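Local coordinates for hypothetical protein PH1897 (Pyrococcus horikoshii, PDB 1VDW) that probably hydrolyses fructose 1,6-bisphosphate to fructose 6-phosphate and phosphate with magnesium, as a homodimeric member of the inositol monophosphatase superfamily, at residues A[20-25]-A[97-102]; A[11-16]-A[52-57]. All coordinates share one frame; numbering follows the deposited sequence. Where two conformers were deposited one is given.

Interaction 1. Residues A[20-25]-A[97-102]; sequences NIMPLF and PFFAVS
Met22 and Phe25 meet Phe99 in an apolar, aromatic-rich contact where the 3-10 turn after helix 3-20 packs against the residues leading into strand 100-107 of the large mixed sheet. Phe99 buries the largest share, and Phe25 and Met22 most of the rest. The CG of Phe99 is turned between the backbone N and the carbonyl carbon (chi1 51°), which sends the ring toward the turn, and two different groups receive its far end. Met22 SD comes to the ring edge, 3.7 Å from Phe99 CE1 and close to the ring plane, a Met-aromatic contact. Phe25 has CG anti to the backbone N (chi1 -170°), and its ring reaches across so that Phe99 CZ lies over one face, displaced toward the rim. The closest atoms are Phe25 CE1 and Phe99 CE2, 3.5 Å apart. With ring centroids separated by 5.2 Å and planes at 54°, the two rings meet obliquely. Phe25 CZ also comes within 4.5 Å of Pro97 N. Phe92 meets both rings, edge-to-face with Phe99, and Val121 of the second subunit packs on Phe25, so the cluster borders the dimer interface. With an alanine in place of Phe25, Phe99 CZ would probably lose the ring face it lies over and CE2 its nearest carbon neighbour, opening a gap beside Pro97. The side chain of Phe99 lies about 4 Å from that of Leu86, near residues predicted to bind magnesium. Across the two segments carbon and sulfur meet without a polar bond, so the contact rests on shape and dispersion.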
loop_
_atom_site.group_PDB
_atom_site.type_symbol
_atom_site.label_atom_id
_atom_site.label_comp_id
_atom_site.label_asym_id
_atom_site.label_seq_id
_atom_site.Cartn_x
_atom_site.Cartn_y
_atom_site.Cartn_z
ATOM N N ASN A 20 -17.511 -13.536 -7.243
ATOM C CA ASN A 20 -18.468 -12.463 -7.007
ATOM C C ASN A 20 -17.886 -11.088 -6.723
ATOM O O ASN A 20 -18.517 -10.076 -7.022
ATOM C CB ASN A 20 -19.392 -12.853 -5.856
ATOM C CG ASN A 20 -20.319 -13.993 -6.217
ATOM O OD1 ASN A 20 -21.313 -13.800 -6.918
ATOM N ND2 ASN A 20 -19.993 -15.192 -5.749
ATOM N N ILE A 21 -16.692 -11.046 -6.143
ATOM C CA ILE A 21 -16.076 -9.773 -5.803
ATOM C C ILE A 21 -15.009 -9.266 -6.769
ATOM O O ILE A 21 -15.060 -8.112 -7.189
ATOM C CB ILE A 21 -15.459 -9.820 -4.381
ATOM C CG1 ILE A 21 -16.537 -10.164 -3.349
ATOM C CG2 ILE A 21 -14.815 -8.481 -4.052
ATOM C CD1 ILE A 21 -17.658 -9.148 -3.258
ATOM N N MET A 22 -14.044 -10.102 -7.132
ATOM C CA MET A 22 -12.989 -9.627 -8.023
ATOM C C MET A 22 -13.453 -9.040 -9.358
ATOM O O MET A 22 -12.821 -8.118 -9.877
ATOM C CB MET A 22 -11.939 -10.715 -8.258
ATOM C CG MET A 22 -11.019 -10.958 -7.055
ATOM S SD MET A 22 -10.228 -9.448 -6.401
ATOM C CE MET A 22 -9.038 -9.113 -7.671
ATOM N N PRO A 23 -14.549 -9.559 -9.941
ATOM C CA PRO A 23 -14.957 -8.958 -11.215
ATOM C C PRO A 23 -15.353 -7.495 -11.022
ATOM O O PRO A 23 -15.458 -6.733 -11.983
ATOM C CB PRO A 23 -16.143 -9.822 -11.638
ATOM C CG PRO A 23 -15.798 -11.162 -11.066
ATOM C CD PRO A 23 -15.309 -10.795 -9.681
ATOM N N LEU A 24 -15.568 -7.110 -9.768
ATOM C CA LEU A 24 -15.956 -5.746 -9.438
ATOM C C LEU A 24 -14.758 -4.808 -9.307
ATOM O O LEU A 24 -14.924 -3.588 -9.276
ATOM C CB LEU A 24 -16.773 -5.727 -8.142
ATOM C CG LEU A 24 -18.131 -6.437 -8.171
ATOM C CD1 LEU A 24 -18.775 -6.360 -6.794
ATOM C CD2 LEU A 24 -19.033 -5.791 -9.217
ATOM N N PHE A 25 -13.555 -5.372 -9.217
ATOM C CA PHE A 25 -12.347 -4.557 -9.096
ATOM C C PHE A 25 -12.134 -3.850 -10.432
ATOM O O PHE A 25 -11.922 -4.492 -11.463
ATOM C CB PHE A 25 -11.138 -5.436 -8.751
ATOM C CG PHE A 25 -9.898 -4.659 -8.373
ATOM C CD1 PHE A 25 -9.913 -3.760 -7.313
ATOM C CD2 PHE A 25 -8.711 -4.844 -9.072
ATOM C CE1 PHE A 25 -8.763 -3.056 -6.949
ATOM C CE2 PHE A 25 -7.552 -4.145 -8.719
ATOM C CZ PHE A 25 -7.580 -3.250 -7.655
ATOM N N PRO A 97 -4.477 -1.845 -4.746
ATOM C CA PRO A 97 -4.277 -3.270 -4.468
ATOM C C PRO A 97 -3.944 -3.731 -3.063
ATOM O O PRO A 97 -3.013 -4.514 -2.867
ATOM C CB PRO A 97 -3.208 -3.658 -5.479
ATOM C CG PRO A 97 -2.331 -2.457 -5.473
ATOM C CD PRO A 97 -3.323 -1.299 -5.490
ATOM N N PHE A 98 -4.720 -3.259 -2.094
ATOM C CA PHE A 98 -4.551 -3.646 -0.703
ATOM C C PHE A 98 -5.924 -3.896 -0.097
ATOM O O PHE A 98 -6.575 -2.976 0.376
ATOM C CB PHE A 98 -3.840 -2.555 0.107
ATOM C CG PHE A 98 -2.379 -2.435 -0.194
ATOM C CD1 PHE A 98 -1.511 -3.496 0.048
ATOM C CD2 PHE A 98 -1.874 -1.269 -0.748
ATOM C CE1 PHE A 98 -0.159 -3.393 -0.268
ATOM C CE2 PHE A 98 -0.525 -1.158 -1.067
ATOM C CZ PHE A 98 0.333 -2.224 -0.827
ATOM N N PHE A 99 -6.373 -5.145 -0.152
ATOM C CA PHE A 99 -7.654 -5.533 0.434
ATOM C C PHE A 99 -7.603 -7.028 0.709
ATOM O O PHE A 99 -6.781 -7.738 0.133
ATOM C CB PHE A 99 -8.836 -5.139 -0.469
ATOM C CG PHE A 99 -8.711 -5.594 -1.888
ATOM C CD1 PHE A 99 -9.115 -6.872 -2.266
ATOM C CD2 PHE A 99 -8.214 -4.734 -2.861
ATOM C CE1 PHE A 99 -9.026 -7.279 -3.595
ATOM C CE2 PHE A 99 -8.123 -5.138 -4.190
ATOM C CZ PHE A 99 -8.530 -6.409 -4.556
ATOM N N ALA A 100 -8.472 -7.504 1.594
ATOM C CA ALA A 100 -8.439 -8.906 1.973
ATOM C C ALA A 100 -9.706 -9.365 2.655
ATOM O O ALA A 100 -10.574 -8.563 2.991
ATOM C CB ALA A 100 -7.269 -9.134 2.923
ATOM N N VAL A 101 -9.789 -10.680 2.839
ATOM C CA VAL A 101 -10.881 -11.312 3.568
ATOM C C VAL A 101 -10.205 -11.796 4.853
ATOM O O VAL A 101 -9.127 -12.396 4.800
ATOM C CB VAL A 101 -11.445 -12.529 2.823
ATOM C CG1 VAL A 101 -12.496 -13.222 3.683
ATOM C CG2 VAL A 101 -12.052 -12.089 1.506
ATOM N N SER A 102 -10.832 -11.538 5.996
ATOM C CA SER A 102 -10.269 -11.916 7.295
ATOM C C SER A 102 -11.266 -12.749 8.099
ATOM O O SER A 102 -12.380 -12.296 8.361
ATOM C CB SER A 102 -9.907 -10.642 8.070
ATOM O OG SER A 102 -9.455 -10.926 9.381
#

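Interaction 2. Residues A[11-16]-A[52-57]; sequences IDIIRD and NIIISK
Lys57 leaves helix 45-60 with CG anti to its backbone N (chi1 -177°), bends at chi2 (71°) and then runs extended, which carries NZ across to Asp12 on helix 3-20. There NZ donates a salt-bridge hydrogen bond of 3.0 Å to Asp12 OD2, arriving from above the carboxylate plane, 41° out of it, while the two side chains cross at about a right angle. Lys8, one turn earlier on helix 3-20, bridges to the same oxygen, so two ammonium groups share OD2 and would probably favour the charged carboxylate. The helices are a nearly antiparallel pair, their local axes 10.2 Å apart at closest approach, and they pack on the large mixed sheet of the inositol monophosphatase fold. On the sheet side of the pair, Ile13 CD1 lies 4.1 Å from Ile54 CG1 in the conformer given; Ile13 also rests on Phe115, and Ile54 on Val83 and Val103. Farther along, Ile53 CD1 sits 4.0 Å from the backbone Asp16 O. A water sits between the helices and donates to Asp16 OD2 at 3.1 Å, again in the conformer given, and makes a weak bond to Ile53 O at 2.7 Å.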
loop_
_atom_site.group_PDB
_atom_site.type_symbol
_atom_site.label_atom_id
_atom_site.label_comp_id
_atom_site.label_asym_id
_atom_site.label_seq_id
_atom_site.Cartn_x
_atom_site.Cartn_y
_atom_site.Cartn_z
ATOM N N ILE A 11 -11.284 -22.309 1.379
ATOM C CA ILE A 11 -11.177 -22.435 -0.067
ATOM C C ILE A 11 -12.503 -22.099 -0.749
ATOM O O ILE A 11 -12.514 -21.456 -1.795
ATOM C CB ILE A 11 -10.729 -23.849 -0.479
ATOM C CG1 ILE A 11 -9.368 -24.158 0.146
ATOM C CG2 ILE A 11 -10.665 -23.953 -1.999
ATOM C CD1 ILE A 11 -8.291 -23.157 -0.188
ATOM N N ASP A 12 -13.622 -22.536 -0.174
ATOM C CA ASP A 12 -14.918 -22.208 -0.765
ATOM C C ASP A 12 -15.033 -20.687 -0.826
ATOM O O ASP A 12 -15.528 -20.126 -1.802
ATOM C CB ASP A 12 -16.083 -22.750 0.074
ATOM C CG ASP A 12 -16.149 -24.267 0.098
ATOM O OD1 ASP A 12 -15.657 -24.914 -0.850
ATOM O OD2 ASP A 12 -16.719 -24.809 1.069
ATOM N N ILE A 13 -14.574 -20.024 0.232
ATOM C CA ILE A 13 -14.625 -18.571 0.301
ATOM C C ILE A 13 -13.718 -17.918 -0.741
ATOM O O ILE A 13 -14.117 -16.948 -1.387
ATOM C CB ILE A 13 -14.269 -18.090 1.723
ATOM C CG1 ILE A 13 -15.396 -18.493 2.681
ATOM C CG2 ILE A 13 -14.050 -16.580 1.736
ATOM C CD1 ILE A 13 -15.092 -18.262 4.142
ATOM N N ILE A 14 -12.511 -18.445 -0.920
ATOM C CA ILE A 14 -11.609 -17.893 -1.930
ATOM C C ILE A 14 -12.336 -17.924 -3.269
ATOM O O ILE A 14 -12.379 -16.933 -3.994
ATOM C CB ILE A 14 -10.301 -18.721 -2.059
ATOM C CG1 ILE A 14 -9.389 -18.447 -0.863
ATOM C CG2 ILE A 14 -9.576 -18.381 -3.365
ATOM C CD1 ILE A 14 -8.102 -19.242 -0.881
ATOM N N ARG A 15 -12.920 -19.075 -3.589
ATOM C CA ARG A 15 -13.640 -19.232 -4.844
ATOM C C ARG A 15 -14.839 -18.292 -4.958
ATOM O O ARG A 15 -15.038 -17.660 -5.996
ATOM C CB ARG A 15 -14.079 -20.687 -5.005
ATOM C CG ARG A 15 -12.901 -21.627 -5.172
ATOM C CD ARG A 15 -13.322 -23.083 -5.124
ATOM N NE ARG A 15 -12.193 -23.961 -5.404
ATOM C CZ ARG A 15 -12.166 -25.260 -5.130
ATOM N NH1 ARG A 15 -13.210 -25.847 -4.561
ATOM N NH2 ARG A 15 -11.090 -25.973 -5.428
ATOM N N ASP A 16 -15.635 -18.192 -3.899
ATOM C CA ASP A 16 -16.794 -17.307 -3.922
ATOM C C ASP A 16 -16.356 -15.853 -4.089
ATOM O O ASP A 16 -16.992 -15.081 -4.809
ATOM C CB ASP A 16 -17.614 -17.453 -2.634
ATOM C CG ASP A 16 -18.270 -18.815 -2.510
ATOM O OD1 ASP A 16 -18.653 -19.386 -3.553
ATOM O OD2 ASP A 16 -18.419 -19.306 -1.371
ATOM N N ASN A 52 -22.739 -10.701 1.859
ATOM C CA ASN A 52 -23.708 -11.732 1.496
ATOM C C ASN A 52 -23.107 -13.117 1.345
ATOM O O ASN A 52 -23.621 -14.086 1.902
ATOM C CB ASN A 52 -24.423 -11.379 0.186
ATOM C CG ASN A 52 -25.433 -10.264 0.349
ATOM O OD1 ASN A 52 -25.872 -9.967 1.455
ATOM N ND2 ASN A 52 -25.818 -9.651 -0.765
ATOM N N ILE A 53 -22.021 -13.213 0.589
ATOM C CA ILE A 53 -21.388 -14.501 0.343
ATOM C C ILE A 53 -20.729 -15.152 1.553
ATOM O O ILE A 53 -20.839 -16.365 1.741
ATOM C CB ILE A 53 -20.343 -14.401 -0.795
ATOM C CG1 ILE A 53 -19.264 -13.379 -0.433
ATOM C CG2 ILE A 53 -21.032 -14.012 -2.096
ATOM C CD1 ILE A 53 -18.181 -13.235 -1.486
ATOM N N ILE A 54 -20.064 -14.360 2.385
ATOM C CA ILE A 54 -19.374 -14.921 3.538
ATOM C C ILE A 54 -20.237 -15.108 4.786
ATOM O O ILE A 54 -20.151 -16.142 5.448
ATOM C CB ILE A 54 -18.134 -14.068 3.893
ATOM C CG1 ILE A 54 -17.251 -14.823 4.888
ATOM C CG2 ILE A 54 -18.566 -12.728 4.466
ATOM C CD1 ILE A 54 -15.892 -14.193 5.095
ATOM N N ILE A 55 -21.067 -14.125 5.111
ATOM C CA ILE A 55 -21.912 -14.239 6.294
ATOM C C ILE A 55 -22.899 -15.392 6.159
ATOM O O ILE A 55 -23.097 -16.163 7.099
ATOM C CB ILE A 55 -22.687 -12.932 6.556
ATOM C CG1 ILE A 55 -21.701 -11.791 6.821
ATOM C CG2 ILE A 55 -23.628 -13.112 7.740
ATOM C CD1 ILE A 55 -20.745 -12.052 7.974
ATOM N N SER A 56 -23.513 -15.513 4.987
ATOM C CA SER A 56 -24.474 -16.583 4.748
ATOM C C SER A 56 -23.790 -17.934 4.920
ATOM O O SER A 56 -24.361 -18.867 5.483
ATOM C CB SER A 56 -25.050 -16.473 3.335
ATOM O OG SER A 56 -24.037 -16.628 2.358
ATOM N N LYS A 57 -22.558 -18.024 4.436
ATOM C CA LYS A 57 -21.774 -19.250 4.522
ATOM C C LYS A 57 -21.690 -19.768 5.955
ATOM O O LYS A 57 -22.007 -20.926 6.230
ATOM C CB LYS A 57 -20.364 -18.992 3.983
ATOM C CG LYS A 57 -19.455 -20.208 3.953
ATOM C CD LYS A 57 -19.872 -21.198 2.877
ATOM C CE LYS A 57 -18.819 -22.283 2.697
ATOM N NZ LYS A 57 -19.180 -23.253 1.625
HETATM O O HOH W 1 -18.390 -17.234 0.959
#

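Both interactions involve the N-terminal helix region: interaction 2 uses helix 3-20 itself, interaction 1 the turn that follows it. Their centres lie 12 Å apart and they join directly, for Ile21 CG1 is 4.0 Å from Ile53 CD1, and Val101 packs on Ile54 in the conformer given. Each is partly buried, but their chemistry differs. Interaction 1 is wholly apolar across its segments and reaches the second subunit, whereas 11-16 with 52-57 combines an isoleucine pair facing the sheet with a salt bridge and a bridging water, and no other chain of the assembly touches it. Interaction 1 also lies nearer the predicted magnesium ligands.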